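PDB 4R9N: Lmo0547 protein from Listeria monocytogenes, which probably acts as a sugar-responsive transcriptional regulator of the SorC family, binding a carbohydrate effector through the domain crystallised here. Local coordinates for residues T123-K126 and T127-K131. Sequence-based numbering, arbitrary orientation.
Sequences TEMK and TDLSK
Lys126 runs along Ser130, one turn further on in the same helix. Its CB and CG lie beside the peptide that joins it to Thr127, as the chain connection requires. A bend at chi2 (60°) then turns the chain along the helix, where CD comes 3.5 Å from Ser130 OG and CE follows nearby. NZ ends 3.7 Å from Ser130 OG, and its weak hydrogen bond goes instead to Thr202 O, while the side chain also touches Val120 and Ile205. Ser130 OG, placed beside its own backbone N (chi1 -75°), turns back to give a weak hydrogen bond to Lys126 O. The frame for all this is a short surface alpha-helix, 123-131, in a domain whose seven-stranded parallel sheet, with helices between strands, is consistent with the Rossmann-like fold of SorC-type sugar-binding domains. Its i to i+4 bonds include Ser130 N to Lys126 O, with an N-H...O angle of 170°. At Thr123 O two donors meet: Thr127 N and, at 2.6 Å, Thr127 OG1, which approach from opposite faces of the carbonyl plane. Thr123 OG1 is hydrogen-bonded to His203. On another flank Met125, a selenomethionine, brings CG 3.9 Å from Leu129 CD1, the two side chains crossing at a slant. Between Glu124 and Asp128 a water donates to both carboxylates, 3.1 Å from Glu124 OE1 and 2.8 Å from Asp128 OD2. Glu124 OE1 and Asp128 OD2, like in charge, lie 5.2 Å apart, and the water probably eases their repulsion.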
ATOM      1  N   THR A 123     -17.810  -8.342 -15.707  1.00 29.47           N
ATOM      2  CA  THR A 123     -18.240  -8.868 -14.429  1.00 31.24           C
ATOM      3  C   THR A 123     -18.237 -10.414 -14.346  1.00 32.84           C
ATOM      4  O   THR A 123     -17.856 -11.012 -13.313  1.00 33.49           O
ATOM      5  CB  THR A 123     -19.657  -8.346 -14.152  1.00 34.42           C
ATOM      6  OG1 THR A 123     -19.659  -6.889 -14.240  1.00 29.62           O
ATOM      7  CG2 THR A 123     -20.103  -8.805 -12.777  1.00 33.87           C
ATOM      8  N   GLU A 124     -18.644 -11.034 -15.440  1.00 34.10           N
ATOM      9  CA  GLU A 124     -18.703 -12.501 -15.524  1.00 38.44           C
ATOM     10  C   GLU A 124     -17.277 -13.095 -15.489  1.00 35.56           C
ATOM     11  O   GLU A 124     -17.014 -14.152 -14.868  1.00 33.34           O
ATOM     12  CB  GLU A 124     -19.483 -12.868 -16.798  1.00 42.81           C
ATOM     13  CG  GLU A 124     -19.819 -14.336 -16.962  1.00 48.42           C
ATOM     14  CD  GLU A 124     -20.538 -14.635 -18.273  1.00 55.72           C
ATOM     15  OE1 GLU A 124     -20.073 -15.586 -18.954  1.00 55.08           O
ATOM     16  OE2 GLU A 124     -21.543 -13.934 -18.622  1.00 54.85           O
HETATM   17  N   MSE A 125     -16.352 -12.415 -16.150  1.00 31.96           N
HETATM   18  CA  MSE A 125     -14.939 -12.888 -16.177  1.00 34.45           C
HETATM   19  C   MSE A 125     -14.341 -12.726 -14.808  1.00 34.90           C
HETATM   20  O   MSE A 125     -13.613 -13.609 -14.343  1.00 33.13           O
HETATM   21  CB  MSE A 125     -14.049 -12.118 -17.146  1.00 36.45           C
HETATM   22  CG  MSE A 125     -12.690 -12.779 -17.346  1.00 40.61           C
HETATM   23 SE   MSE A 125     -11.723 -11.770 -18.748  0.65 46.57          SE
HETATM   24  CE  MSE A 125     -10.334 -13.098 -19.146  1.00 47.21           C
ATOM     25  N   LYS A 126     -14.645 -11.589 -14.191  1.00 31.51           N
ATOM     26  CA  LYS A 126     -14.143 -11.251 -12.849  1.00 36.21           C
ATOM     27  C   LYS A 126     -14.582 -12.378 -11.937  1.00 36.94           C
ATOM     28  O   LYS A 126     -13.795 -12.937 -11.170  1.00 36.84           O
ATOM     29  CB  LYS A 126     -14.670  -9.864 -12.400  1.00 37.97           C
ATOM     30  CG  LYS A 126     -14.904  -9.614 -10.871  1.00 42.42           C
ATOM     31  CD  LYS A 126     -13.655  -9.764 -10.047  1.00 43.25           C
ATOM     32  CE  LYS A 126     -13.630  -8.957  -8.755  1.00 37.60           C
ATOM     33  NZ  LYS A 126     -14.561  -9.362  -7.679  1.00 36.79           N
ATOM     34  N   THR A 127     -15.843 -12.742 -12.067  1.00 41.12           N
ATOM     35  CA  THR A 127     -16.415 -13.775 -11.218  1.00 43.05           C
ATOM     36  C   THR A 127     -15.793 -15.152 -11.399  1.00 41.28           C
ATOM     37  O   THR A 127     -15.515 -15.802 -10.401  1.00 43.86           O
ATOM     38  CB  THR A 127     -17.928 -13.882 -11.431  1.00 45.81           C
ATOM     39  OG1 THR A 127     -18.521 -12.575 -11.318  1.00 44.00           O
ATOM     40  CG2 THR A 127     -18.532 -14.837 -10.407  1.00 45.91           C
ATOM     41  N   ASP A 128     -15.599 -15.605 -12.646  1.00 40.76           N
ATOM     42  CA  ASP A 128     -14.885 -16.860 -12.932  1.00 43.28           C
ATOM     43  C   ASP A 128     -13.452 -16.922 -12.362  1.00 44.20           C
ATOM     44  O   ASP A 128     -13.018 -17.941 -11.832  1.00 40.64           O
ATOM     45  CB  ASP A 128     -14.736 -17.049 -14.443  1.00 44.81           C
ATOM     46  CG  ASP A 128     -16.017 -17.417 -15.117  1.00 55.26           C
ATOM     47  OD1 ASP A 128     -17.032 -17.577 -14.392  1.00 61.65           O
ATOM     48  OD2 ASP A 128     -16.012 -17.551 -16.377  1.00 58.10           O
ATOM     49  N   LEU A 129     -12.701 -15.837 -12.544  1.00 40.87           N
ATOM     50  CA  LEU A 129     -11.333 -15.766 -12.055  1.00 42.04           C
ATOM     51  C   LEU A 129     -11.315 -15.792 -10.538  1.00 44.28           C
ATOM     52  O   LEU A 129     -10.555 -16.545  -9.934  1.00 49.88           O
ATOM     53  CB  LEU A 129     -10.643 -14.477 -12.525  1.00 39.05           C
ATOM     54  CG  LEU A 129     -10.276 -14.438 -14.001  1.00 36.53           C
ATOM     55  CD1 LEU A 129     -10.012 -13.016 -14.464  1.00 34.73           C
ATOM     56  CD2 LEU A 129      -9.028 -15.252 -14.217  1.00 37.74           C
ATOM     57  N   SER A 130     -12.111 -14.930  -9.917  1.00 47.08           N
ATOM     58  CA  SER A 130     -12.168 -14.895  -8.467  1.00 49.58           C
ATOM     59  C   SER A 130     -12.404 -16.292  -7.876  1.00 52.65           C
ATOM     60  O   SER A 130     -11.865 -16.598  -6.802  1.00 52.35           O
ATOM     61  CB  SER A 130     -13.236 -13.908  -7.983  1.00 52.69           C
ATOM     62  OG  SER A 130     -12.770 -12.578  -8.154  1.00 56.82           O
ATOM     63  N   LYS A 131     -13.173 -17.140  -8.578  1.00 49.31           N
ATOM     64  CA  LYS A 131     -13.426 -18.511  -8.123  1.00 51.70           C
ATOM     65  C   LYS A 131     -12.466 -19.623  -8.645  1.00 49.32           C
ATOM     66  O   LYS A 131     -12.575 -20.765  -8.226  1.00 51.89           O
ATOM     67  CB  LYS A 131     -14.895 -18.906  -8.428  1.00 56.86           C
ATOM     68  CG  LYS A 131     -15.106 -19.584  -9.779  1.00 61.39           C
ATOM     69  CD  LYS A 131     -16.577 -19.861 -10.059  1.00 64.98           C
ATOM     70  CE  LYS A 131     -16.760 -20.786 -11.265  1.00 65.23           C
ATOM     71  NZ  LYS A 131     -18.110 -21.439 -11.298  1.00 65.46           N
TER
HETATM   72  O   HOH W   1     -18.688 -17.851 -17.307  1.00 46.27           O